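Local coordinates for leucine-rich repeat protein TpLRR (Treponema pallidum, PDB 6MLX) that is of unknown function but folds as a secreted, probably periplasmic, leucine-rich repeat solenoid whose architecture could suit it to binding other molecules, at residues K30-V35 with L59-L64; A83-P88 with V103-I108; G189-C194 with L208-E213. One frame throughout, in Å; residues are numbered along the deposited sequence.

Contact 1: K30-V35 with L59-L64; sequences KGIAVV and LVRVSL
R61 lies alongside I32, the residue just before strand 33-35, both side chains pointing the same way. The arginine chain runs extended from CG to NE and brings its guanidinium beside the first segment, with NH1 3.6 Å from I32 CD1 and the CB of A33 at the edge of the group, in its plane. One face of the same guanidinium rests on CG1 of V60, so the flat group is lined by methyls on a face and along an edge. Further along this side of the sheet, V35 sets CG1 against S63, 4.1 Å from OG. Both V35 CG1 and S63 OG stand anti to their own backbone N (chi1 178° for V35), which brings them side by side on this face.

The strands beneath are 33-35 and 61-63, parallel to within 1° with axes 4.8 Å apart. They are successive rungs of the leucine-rich repeat solenoid, in the three-stranded parallel sheet that 84-86 completes. V34 N donates to R61 O at 3.1 Å, and S63 N to V34 O at 2.9 Å. Where the strands begin, I32 O takes two donors: R61 N in the carbonyl plane and V60 N, 2.9 Å away and tilted 34° from that plane.

On the face carrying V34 and V62 the contact is apolar and buried. V34 CG2 meets L59 CD2 at 3.7 Å, the two side chains slanting across one another. L59 leaves its backbone pointing away from the first segment, but its CD2 branch returns to V34 and also lies 3.8 Å from G31 O. Y27 of strand 22-27 packs against both V34 and L59.

Contact 2: A83-P88 with V103-I108; sequences ARIELP and VSLAGI
The CA atoms of A83 and L105 are the nearest pair, 4.4 Å apart, and from there the segments spread: the CA atoms of I85 and I108 are already 7.0 Å from each other. The directions of the touching parts differ by 26°, and no direct hydrogen bond crosses. In place of a strand ladder there is a CA-H...O contact from A83 CA to S104 O, 3.4 Å with 157° at the hydrogen, and farther along one water that accepts from I85 N at 3.0 Å and donates to G107 O at 2.6 Å.

The side chains that meet are apolar. L105 has CG anti to its own N (chi1 -160°), and its CD1 reaches 3.7 Å from the carbonyl O of A83; the same methyl also meets I85 CG2 more loosely. I108 runs beside I85, the two pointing the same way, with CD1 of I108 4.0 Å from CG2 of I85. L87 comes at I108 aslant, end methyl against end methyl, CD1 to CD1 3.8 Å. I108 CD1 is therefore touched by both I85 and L87, while F99 also packs on I85 and F122 on I108. S104 OG is held by T80 O of the preceding coil.

Strand 84-86 is the last of the three-stranded parallel sheet, and here the next coil of the repeat region departs from it. The join consequently rests on methyl packing, one CA-H...O contact and a water that serves an amide and a carbonyl too far apart to bond directly.

Contact 3: G189-C194 with L208-E213; sequences GVFVGC and LGYKGE
The tight loop G189-C194, a type I turn from G189 to V192 running into a type II turn from F191 to C194, faces the backbone that leaves helix 199-207, with V192 CA and E213 CA 5.3 Å apart. Y210 bridges the two. Its CG stands anti to the backbone N (chi1 -176°), which sends the ring to the turn, where OH of Y210 accepts from F191 N at 3.1 Å in a nearly straight bond (169°). The same Y210 OH donates to E213 O at 2.9 Å, approaching from above that carbonyl plane, so two bonds fix where it sits.

F191 and Y210 make a T-shaped pair: the edge of F191, led by CD2, meets one face of Y210, with planes at 84° and centroids 5.3 Å apart. On the opposite face of Y210, G212 N sits over the ring centre. V190 CB comes obliquely to CE1 of Y210 at 3.7 Å, and V192 CG2 packs on E213 CB. F186 and F214 add further aromatic contacts to Y210. The arrangement is consistent with a C-terminal cap of the solenoid: a helix closed by a Schellman motif at G209, then a chain whose buried tyrosine is tucked against the last loop.

Contacts 1 and 2 lie two steps apart along the same solenoid, their centres 11 Å apart, and the pairing of strands 61-63 and 84-86 between them joins the two directly: V60 O and A83 N are 2.9 Å apart, as are V62 O and E86 N, both probable hydrogen bonds, while L64 packs on P88. The two strands are thus neighbours in one sheet, which contact 1 opens and contact 2 leaves. Contact 3 belongs to the far end of the chain, its centre 37 Å from that of contact 1 and 28 Å from that of contact 2, with nearest atoms about 27 Å and 17 Å away. Contacts 1 and 3 lie on opposite sides of the chain's centre.

Contact 1: K30-V35 with L59-L64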
ATOM      1  N   LYS A  30      -2.737  22.809   1.585  1.00 32.66           N
ATOM      2  CA  LYS A  30      -3.334  22.316   0.345  1.00 32.65           C
ATOM      3  C   LYS A  30      -2.362  22.528  -0.805  1.00 32.80           C
ATOM      4  O   LYS A  30      -2.744  22.962  -1.897  1.00 32.88           O
ATOM      5  CB  LYS A  30      -4.684  22.984   0.043  1.00 32.54           C
ATOM      6  CG  LYS A  30      -5.497  23.417   1.267  1.00 32.48           C
ATOM      7  CD  LYS A  30      -7.006  23.484   1.003  1.00 32.27           C
ATOM      8  CE  LYS A  30      -7.716  24.313   2.094  1.00 32.32           C
ATOM      9  NZ  LYS A  30      -8.326  23.442   3.154  1.00 32.03           N
ATOM     10  N   GLY A  31      -1.081  22.253  -0.567  1.00 32.59           N
ATOM     11  CA  GLY A  31      -0.111  22.324  -1.639  1.00 32.73           C
ATOM     12  C   GLY A  31      -0.272  21.166  -2.602  1.00 32.84           C
ATOM     13  O   GLY A  31      -1.091  20.259  -2.430  1.00 32.88           O
ATOM     14  N   ILE A  32       0.522  21.202  -3.664  1.00 32.68           N
ATOM     15  CA  ILE A  32       0.531  20.077  -4.588  1.00 32.72           C
ATOM     16  C   ILE A  32       1.578  19.048  -4.198  1.00 32.72           C
ATOM     17  O   ILE A  32       1.578  17.928  -4.739  1.00 32.76           O
ATOM     18  CB  ILE A  32       0.763  20.605  -6.009  1.00 32.80           C
ATOM     19  CG1 ILE A  32       1.983  21.526  -6.006  1.00 32.94           C
ATOM     20  CG2 ILE A  32      -0.469  21.353  -6.476  1.00 32.81           C
ATOM     21  CD1 ILE A  32       2.687  21.609  -7.326  1.00 33.10           C
ATOM     22  N   ALA A  33       2.451  19.388  -3.250  1.00 32.88           N
ATOM     23  CA  ALA A  33       3.605  18.577  -2.893  1.00 32.92           C
ATOM     24  C   ALA A  33       3.942  18.836  -1.434  1.00 32.91           C
ATOM     25  O   ALA A  33       4.125  19.991  -1.030  1.00 32.92           O
ATOM     26  CB  ALA A  33       4.807  18.904  -3.790  1.00 33.08           C
ATOM     27  N   VAL A  34       3.994  17.759  -0.655  1.00 32.72           N
ATOM     28  CA  VAL A  34       4.436  17.773   0.731  1.00 32.59           C
ATOM     29  C   VAL A  34       5.725  16.968   0.800  1.00 32.72           C
ATOM     30  O   VAL A  34       5.810  15.874   0.227  1.00 32.79           O
ATOM     31  CB  VAL A  34       3.356  17.190   1.664  1.00 32.57           C
ATOM     32  CG1 VAL A  34       3.910  16.884   3.059  1.00 32.51           C
ATOM     33  CG2 VAL A  34       2.188  18.138   1.752  1.00 32.37           C
ATOM     34  N   VAL A  35       6.746  17.546   1.421  1.00 32.89           N
ATOM     35  CA  VAL A  35       7.926  16.813   1.850  1.00 32.92           C
ATOM     36  C   VAL A  35       7.849  16.791   3.370  1.00 32.90           C
ATOM     37  O   VAL A  35       8.163  17.785   4.036  1.00 32.86           O
ATOM     38  CB  VAL A  35       9.232  17.444   1.361  1.00 32.96           C
ATOM     39  CG1 VAL A  35      10.420  16.651   1.898  1.00 32.91           C
ATOM     40  CG2 VAL A  35       9.266  17.510  -0.160  1.00 33.10           C
ATOM     41  N   LEU A  59      -3.179  16.933  -3.296  1.00 31.68           N
ATOM     42  CA  LEU A  59      -1.821  16.407  -3.308  1.00 31.75           C
ATOM     43  C   LEU A  59      -1.543  15.626  -4.584  1.00 31.80           C
ATOM     44  O   LEU A  59      -2.369  14.821  -5.026  1.00 31.84           O
ATOM     45  CB  LEU A  59      -1.585  15.531  -2.078  1.00 31.67           C
ATOM     46  CG  LEU A  59      -1.206  16.387  -0.872  1.00 31.67           C
ATOM     47  CD1 LEU A  59      -1.286  15.609   0.427  1.00 31.58           C
ATOM     48  CD2 LEU A  59       0.193  16.940  -1.088  1.00 31.80           C
ATOM     49  N   VAL A  60      -0.376  15.891  -5.173  1.00 31.65           N
ATOM     50  CA  VAL A  60       0.126  15.156  -6.323  1.00 31.82           C
ATOM     51  C   VAL A  60       1.337  14.305  -5.954  1.00 31.86           C
ATOM     52  O   VAL A  60       1.500  13.192  -6.462  1.00 31.95           O
ATOM     53  CB  VAL A  60       0.462  16.138  -7.469  1.00 31.99           C
ATOM     54  CG1 VAL A  60       1.144  15.435  -8.653  1.00 32.18           C
ATOM     55  CG2 VAL A  60      -0.800  16.854  -7.929  1.00 31.88           C
ATOM     56  N   ARG A  61       2.188  14.808  -5.059  1.00 32.11           N
ATOM     57  CA  ARG A  61       3.399  14.117  -4.642  1.00 32.13           C
ATOM     58  C   ARG A  61       3.570  14.277  -3.139  1.00 32.06           C
ATOM     59  O   ARG A  61       3.364  15.366  -2.591  1.00 31.98           O
ATOM     60  CB  ARG A  61       4.651  14.664  -5.357  1.00 32.33           C
ATOM     61  CG  ARG A  61       4.558  14.799  -6.861  1.00 32.57           C
ATOM     62  CD  ARG A  61       5.446  15.955  -7.330  1.00 32.83           C
ATOM     63  NE  ARG A  61       4.981  16.540  -8.584  1.00 33.07           N
ATOM     64  CZ  ARG A  61       4.584  17.808  -8.707  1.00 33.04           C
ATOM     65  NH1 ARG A  61       4.605  18.622  -7.648  1.00 32.81           N
ATOM     66  NH2 ARG A  61       4.167  18.265  -9.887  1.00 33.08           N
ATOM     67  N   VAL A  62       3.936  13.181  -2.479  1.00 31.75           N
ATOM     68  CA  VAL A  62       4.232  13.157  -1.054  1.00 31.62           C
ATOM     69  C   VAL A  62       5.583  12.483  -0.883  1.00 31.73           C
ATOM     70  O   VAL A  62       5.848  11.446  -1.504  1.00 31.78           O
ATOM     71  CB  VAL A  62       3.147  12.405  -0.260  1.00 31.54           C
ATOM     72  CG1 VAL A  62       3.557  12.248   1.198  1.00 31.46           C
ATOM     73  CG2 VAL A  62       1.811  13.128  -0.365  1.00 31.43           C
ATOM     74  N   SER A  63       6.446  13.068  -0.064  1.00 31.89           N
ATOM     75  CA  SER A  63       7.730  12.465   0.255  1.00 31.91           C
ATOM     76  C   SER A  63       7.781  12.223   1.753  1.00 31.80           C
ATOM     77  O   SER A  63       7.540  13.143   2.541  1.00 31.78           O
ATOM     78  CB  SER A  63       8.886  13.364  -0.204  1.00 31.96           C
ATOM     79  OG  SER A  63      10.132  12.904   0.298  1.00 32.07           O
ATOM     80  N   LEU A  64       8.082  10.990   2.144  1.00 31.25           N
ATOM     81  CA  LEU A  64       8.193  10.701   3.565  1.00 31.18           C
ATOM     82  C   LEU A  64       9.653  10.477   3.953  1.00 31.14           C
ATOM     83  O   LEU A  64      10.422   9.908   3.169  1.00 31.13           O
ATOM     84  CB  LEU A  64       7.371   9.463   3.941  1.00 31.07           C
ATOM     85  CG  LEU A  64       5.924   9.502   3.432  1.00 31.15           C
ATOM     86  CD1 LEU A  64       5.167   8.214   3.762  1.00 31.16           C
ATOM     87  CD2 LEU A  64       5.206  10.698   4.019  1.00 31.17           C
TER

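Contact 2: A83-P88 with V103-I108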
ATOM      1  N   ALA A  83      -0.125  10.992  -7.297  1.00 30.78           N
ATOM      2  CA  ALA A  83       0.532  10.267  -8.375  1.00 30.92           C
ATOM      3  C   ALA A  83       1.861   9.645  -7.973  1.00 30.98           C
ATOM      4  O   ALA A  83       2.267   8.639  -8.564  1.00 31.18           O
ATOM      5  CB  ALA A  83       0.767  11.193  -9.581  1.00 31.00           C
ATOM      6  N   ARG A  84       2.568  10.229  -7.014  1.00 31.06           N
ATOM      7  CA  ARG A  84       3.816   9.656  -6.539  1.00 31.08           C
ATOM      8  C   ARG A  84       3.900   9.812  -5.037  1.00 30.96           C
ATOM      9  O   ARG A  84       3.471  10.827  -4.487  1.00 30.85           O
ATOM     10  CB  ARG A  84       5.035  10.312  -7.172  1.00 31.13           C
ATOM     11  CG  ARG A  84       5.220   9.950  -8.581  1.00 31.40           C
ATOM     12  CD  ARG A  84       6.365  10.754  -9.145  1.00 31.49           C
ATOM     13  NE  ARG A  84       6.708  10.311 -10.484  1.00 31.72           N
ATOM     14  CZ  ARG A  84       7.377   9.191 -10.739  1.00 31.75           C
ATOM     15  NH1 ARG A  84       7.744   8.399  -9.733  1.00 31.70           N
ATOM     16  NH2 ARG A  84       7.657   8.859 -11.992  1.00 31.87           N
ATOM     17  N   ILE A  85       4.456   8.802  -4.379  1.00 31.26           N
ATOM     18  CA  ILE A  85       4.779   8.901  -2.966  1.00 31.13           C
ATOM     19  C   ILE A  85       6.120   8.214  -2.762  1.00 31.13           C
ATOM     20  O   ILE A  85       6.293   7.051  -3.153  1.00 31.15           O
ATOM     21  CB  ILE A  85       3.688   8.295  -2.060  1.00 31.04           C
ATOM     22  CG1 ILE A  85       4.127   8.341  -0.592  1.00 30.94           C
ATOM     23  CG2 ILE A  85       3.321   6.872  -2.497  1.00 31.04           C
ATOM     24  CD1 ILE A  85       2.986   8.176   0.418  1.00 30.71           C
ATOM     25  N   GLU A  86       7.076   8.935  -2.189  1.00 31.25           N
ATOM     26  CA  GLU A  86       8.406   8.403  -1.937  1.00 31.30           C
ATOM     27  C   GLU A  86       8.359   7.686  -0.598  1.00 31.27           C
ATOM     28  O   GLU A  86       8.210   8.323   0.456  1.00 31.12           O
ATOM     29  CB  GLU A  86       9.456   9.509  -1.937  1.00 31.33           C
ATOM     30  CG  GLU A  86       9.717  10.155  -3.309  1.00 31.64           C
ATOM     31  CD  GLU A  86       9.932   9.138  -4.429  1.00 31.86           C
ATOM     32  OE1 GLU A  86      10.761   8.205  -4.231  1.00 31.88           O
ATOM     33  OE2 GLU A  86       9.317   9.300  -5.516  1.00 31.95           O
ATOM     34  N   LEU A  87       8.457   6.378  -0.640  1.00 30.92           N
ATOM     35  CA  LEU A  87       8.368   5.800   0.689  1.00 30.82           C
ATOM     36  C   LEU A  87       9.760   5.699   1.292  1.00 30.76           C
ATOM     37  O   LEU A  87      10.740   5.459   0.577  1.00 30.85           O
ATOM     38  CB  LEU A  87       7.720   4.422   0.642  1.00 30.70           C
ATOM     39  CG  LEU A  87       6.286   4.419   0.102  1.00 30.83           C
ATOM     40  CD1 LEU A  87       5.694   3.017   0.084  1.00 30.79           C
ATOM     41  CD2 LEU A  87       5.410   5.357   0.924  1.00 30.87           C
ATOM     42  N   PRO A  88       9.874   5.874   2.597  1.00 30.70           N
ATOM     43  CA  PRO A  88      11.189   5.795   3.232  1.00 30.63           C
ATOM     44  C   PRO A  88      11.687   4.359   3.320  1.00 30.45           C
ATOM     45  O   PRO A  88      10.899   3.413   3.370  1.00 30.51           O
ATOM     46  CB  PRO A  88      10.916   6.357   4.627  1.00 30.42           C
ATOM     47  CG  PRO A  88       9.489   5.998   4.914  1.00 30.42           C
ATOM     48  CD  PRO A  88       8.786   6.099   3.569  1.00 30.62           C
ATOM     49  N   VAL A 103      -6.817   7.001  -6.826  1.00 29.40           N
ATOM     50  CA  VAL A 103      -7.067   6.560  -8.199  1.00 29.53           C
ATOM     51  C   VAL A 103      -6.046   7.076  -9.194  1.00 29.69           C
ATOM     52  O   VAL A 103      -6.099   6.691 -10.368  1.00 29.91           O
ATOM     53  CB  VAL A 103      -8.500   6.968  -8.606  1.00 29.41           C
ATOM     54  CG1 VAL A 103      -9.495   6.382  -7.607  1.00 29.13           C
ATOM     55  CG2 VAL A 103      -8.628   8.482  -8.655  1.00 29.30           C
ATOM     56  N   SER A 104      -5.113   7.924  -8.774  1.00 29.90           N
ATOM     57  CA  SER A 104      -4.067   8.431  -9.657  1.00 30.10           C
ATOM     58  C   SER A 104      -2.701   7.845  -9.348  1.00 30.21           C
ATOM     59  O   SER A 104      -1.711   8.247  -9.975  1.00 30.28           O
ATOM     60  CB  SER A 104      -3.973   9.962  -9.570  1.00 30.03           C
ATOM     61  OG  SER A 104      -5.177  10.557  -9.987  1.00 29.99           O
ATOM     62  N   LEU A 105      -2.613   6.947  -8.375  1.00 29.85           N
ATOM     63  CA  LEU A 105      -1.341   6.340  -8.004  1.00 29.93           C
ATOM     64  C   LEU A 105      -1.043   5.279  -9.052  1.00 30.12           C
ATOM     65  O   LEU A 105      -1.683   4.224  -9.087  1.00 30.14           O
ATOM     66  CB  LEU A 105      -1.427   5.759  -6.599  1.00 29.87           C
ATOM     67  CG  LEU A 105      -0.121   5.499  -5.860  1.00 29.90           C
ATOM     68  CD1 LEU A 105       0.688   6.758  -5.850  1.00 29.88           C
ATOM     69  CD2 LEU A 105      -0.417   5.042  -4.433  1.00 29.81           C
ATOM     70  N   ALA A 106      -0.104   5.575  -9.950  1.00 29.78           N
ATOM     71  CA  ALA A 106       0.169   4.680 -11.064  1.00 29.95           C
ATOM     72  C   ALA A 106       1.243   3.662 -10.737  1.00 30.04           C
ATOM     73  O   ALA A 106       1.307   2.606 -11.385  1.00 30.10           O
ATOM     74  CB  ALA A 106       0.578   5.475 -12.303  1.00 30.28           C
ATOM     75  N   GLY A 107       2.070   3.953  -9.743  1.00 30.10           N
ATOM     76  CA  GLY A 107       3.137   3.056  -9.359  1.00 30.21           C
ATOM     77  C   GLY A 107       3.584   3.392  -7.959  1.00 30.11           C
ATOM     78  O   GLY A 107       3.346   4.494  -7.451  1.00 29.99           O
ATOM     79  N   ILE A 108       4.241   2.426  -7.333  1.00 30.14           N
ATOM     80  CA  ILE A 108       4.774   2.631  -5.995  1.00 29.98           C
ATOM     81  C   ILE A 108       5.917   1.645  -5.802  1.00 29.95           C
ATOM     82  O   ILE A 108       5.868   0.513  -6.289  1.00 29.99           O
ATOM     83  CB  ILE A 108       3.659   2.483  -4.936  1.00 29.93           C
ATOM     84  CG1 ILE A 108       4.133   2.929  -3.558  1.00 29.77           C
ATOM     85  CG2 ILE A 108       3.130   1.059  -4.910  1.00 29.97           C
ATOM     86  CD1 ILE A 108       3.001   2.935  -2.541  1.00 29.69           C
TER
HETATM   87  O   HOH W   1       4.548   6.450  -6.302  1.00 30.69           O

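Contact 3: G189-C194 with L208-E213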
ATOM      1  N   GLY A 189     -12.204 -16.413  -2.646  1.00 28.93           N
ATOM      2  CA  GLY A 189     -12.363 -15.479  -3.748  1.00 29.11           C
ATOM      3  C   GLY A 189     -11.121 -14.678  -4.077  1.00 29.27           C
ATOM      4  O   GLY A 189     -11.233 -13.505  -4.447  1.00 29.16           O
ATOM      5  N   VAL A 190      -9.935 -15.287  -3.948  1.00 29.37           N
ATOM      6  CA  VAL A 190      -8.681 -14.566  -4.190  1.00 29.54           C
ATOM      7  C   VAL A 190      -8.702 -13.871  -5.554  1.00 29.68           C
ATOM      8  O   VAL A 190      -8.378 -12.683  -5.668  1.00 29.60           O
ATOM      9  CB  VAL A 190      -7.482 -15.524  -4.066  1.00 29.72           C
ATOM     10  CG1 VAL A 190      -6.218 -14.854  -4.555  1.00 29.76           C
ATOM     11  CG2 VAL A 190      -7.316 -15.994  -2.610  1.00 29.48           C
ATOM     12  N   PHE A 191      -9.097 -14.604  -6.605  1.00 30.11           N
ATOM     13  CA  PHE A 191      -8.970 -14.149  -7.987  1.00 30.28           C
ATOM     14  C   PHE A 191     -10.317 -13.855  -8.652  1.00 30.30           C
ATOM     15  O   PHE A 191     -10.403 -13.868  -9.889  1.00 30.42           O
ATOM     16  CB  PHE A 191      -8.207 -15.178  -8.822  1.00 30.57           C
ATOM     17  CG  PHE A 191      -6.800 -15.420  -8.361  1.00 30.62           C
ATOM     18  CD1 PHE A 191      -5.807 -14.477  -8.589  1.00 30.60           C
ATOM     19  CD2 PHE A 191      -6.462 -16.592  -7.708  1.00 30.63           C
ATOM     20  CE1 PHE A 191      -4.506 -14.693  -8.178  1.00 30.54           C
ATOM     21  CE2 PHE A 191      -5.147 -16.819  -7.293  1.00 30.60           C
ATOM     22  CZ  PHE A 191      -4.172 -15.869  -7.530  1.00 30.56           C
ATOM     23  N   VAL A 192     -11.362 -13.582  -7.862  1.00 30.13           N
ATOM     24  CA  VAL A 192     -12.654 -13.185  -8.417  1.00 30.07           C
ATOM     25  C   VAL A 192     -12.489 -11.947  -9.295  1.00 30.08           C
ATOM     26  O   VAL A 192     -11.843 -10.968  -8.906  1.00 29.96           O
ATOM     27  CB  VAL A 192     -13.663 -12.936  -7.282  1.00 29.69           C
ATOM     28  CG1 VAL A 192     -14.871 -12.169  -7.787  1.00 29.42           C
ATOM     29  CG2 VAL A 192     -14.088 -14.259  -6.630  1.00 29.60           C
ATOM     30  N   GLY A 193     -13.091 -11.985 -10.487  1.00 30.33           N
ATOM     31  CA  GLY A 193     -13.041 -10.877 -11.419  1.00 30.33           C
ATOM     32  C   GLY A 193     -11.752 -10.735 -12.200  1.00 30.62           C
ATOM     33  O   GLY A 193     -11.611  -9.763 -12.948  1.00 30.66           O
ATOM     34  N   CYS A 194     -10.805 -11.666 -12.056  1.00 30.54           N
ATOM     35  CA  CYS A 194      -9.512 -11.579 -12.742  1.00 30.72           C
ATOM     36  C   CYS A 194      -9.634 -12.221 -14.121  1.00 30.99           C
ATOM     37  O   CYS A 194      -9.133 -13.315 -14.382  1.00 31.20           O
ATOM     38  CB  CYS A 194      -8.419 -12.230 -11.904  1.00 30.71           C
ATOM     39  SG  CYS A 194      -8.018 -11.314 -10.381  1.00 30.54           S
ATOM     40  N   LEU A 208      -1.839 -25.567  -7.349  1.00 31.98           N
ATOM     41  CA  LEU A 208      -1.545 -25.243  -5.954  1.00 31.55           C
ATOM     42  C   LEU A 208      -2.745 -25.431  -5.027  1.00 31.26           C
ATOM     43  O   LEU A 208      -2.576 -25.339  -3.804  1.00 30.88           O
ATOM     44  CB  LEU A 208      -1.022 -23.803  -5.840  1.00 31.49           C
ATOM     45  CG  LEU A 208       0.378 -23.530  -6.407  1.00 31.53           C
ATOM     46  CD1 LEU A 208       0.588 -22.036  -6.580  1.00 31.55           C
ATOM     47  CD2 LEU A 208       1.489 -24.123  -5.541  1.00 31.19           C
ATOM     48  N   GLY A 209      -3.940 -25.674  -5.559  1.00 31.47           N
ATOM     49  CA  GLY A 209      -5.086 -26.014  -4.741  1.00 31.29           C
ATOM     50  C   GLY A 209      -6.186 -24.978  -4.642  1.00 31.44           C
ATOM     51  O   GLY A 209      -7.090 -25.142  -3.814  1.00 31.36           O
ATOM     52  N   TYR A 210      -6.145 -23.916  -5.439  1.00 31.44           N
ATOM     53  CA  TYR A 210      -7.231 -22.947  -5.432  1.00 31.49           C
ATOM     54  C   TYR A 210      -8.495 -23.596  -5.972  1.00 31.67           C
ATOM     55  O   TYR A 210      -8.458 -24.264  -7.011  1.00 31.91           O
ATOM     56  CB  TYR A 210      -6.849 -21.731  -6.275  1.00 31.61           C
ATOM     57  CG  TYR A 210      -7.847 -20.590  -6.295  1.00 31.57           C
ATOM     58  CD1 TYR A 210      -8.099 -19.827  -5.153  1.00 31.31           C
ATOM     59  CD2 TYR A 210      -8.499 -20.243  -7.465  1.00 31.74           C
ATOM     60  CE1 TYR A 210      -8.997 -18.763  -5.182  1.00 31.20           C
ATOM     61  CE2 TYR A 210      -9.395 -19.198  -7.503  1.00 31.58           C
ATOM     62  CZ  TYR A 210      -9.638 -18.448  -6.364  1.00 31.38           C
ATOM     63  OH  TYR A 210     -10.531 -17.395  -6.428  1.00 31.15           O
ATOM     64  N   LYS A 211      -9.605 -23.425  -5.250  1.00 31.97           N
ATOM     65  CA  LYS A 211     -10.907 -23.912  -5.688  1.00 32.11           C
ATOM     66  C   LYS A 211     -11.903 -22.779  -5.889  1.00 31.97           C
ATOM     67  O   LYS A 211     -13.085 -23.051  -6.144  1.00 31.92           O
ATOM     68  CB  LYS A 211     -11.511 -24.919  -4.698  1.00 32.00           C
ATOM     69  CG  LYS A 211     -10.541 -25.671  -3.821  1.00 31.89           C
ATOM     70  CD  LYS A 211      -9.894 -26.852  -4.538  1.00 32.02           C
ATOM     71  CE  LYS A 211      -8.959 -27.592  -3.574  1.00 31.67           C
ATOM     72  NZ  LYS A 211      -7.997 -28.497  -4.279  1.00 31.77           N
ATOM     73  N   GLY A 212     -11.476 -21.524  -5.767  1.00 31.78           N
ATOM     74  CA  GLY A 212     -12.380 -20.399  -5.912  1.00 31.60           C
ATOM     75  C   GLY A 212     -12.604 -20.029  -7.366  1.00 31.84           C
ATOM     76  O   GLY A 212     -12.204 -20.732  -8.295  1.00 32.05           O
ATOM     77  N   GLU A 213     -13.228 -18.871  -7.558  1.00 31.65           N
ATOM     78  CA  GLU A 213     -13.597 -18.421  -8.896  1.00 31.82           C
ATOM     79  C   GLU A 213     -12.512 -17.542  -9.510  1.00 31.95           C
ATOM     80  O   GLU A 213     -11.944 -16.673  -8.842  1.00 31.75           O
ATOM     81  CB  GLU A 213     -14.921 -17.648  -8.861  1.00 31.52           C
ATOM     82  CG  GLU A 213     -16.097 -18.488  -8.386  1.00 31.43           C
ATOM     83  CD  GLU A 213     -16.087 -19.872  -9.020  1.00 31.82           C
ATOM     84  OE1 GLU A 213     -16.061 -20.884  -8.262  1.00 31.83           O
ATOM     85  OE2 GLU A 213     -16.059 -19.949 -10.275  1.00 32.10           O
TER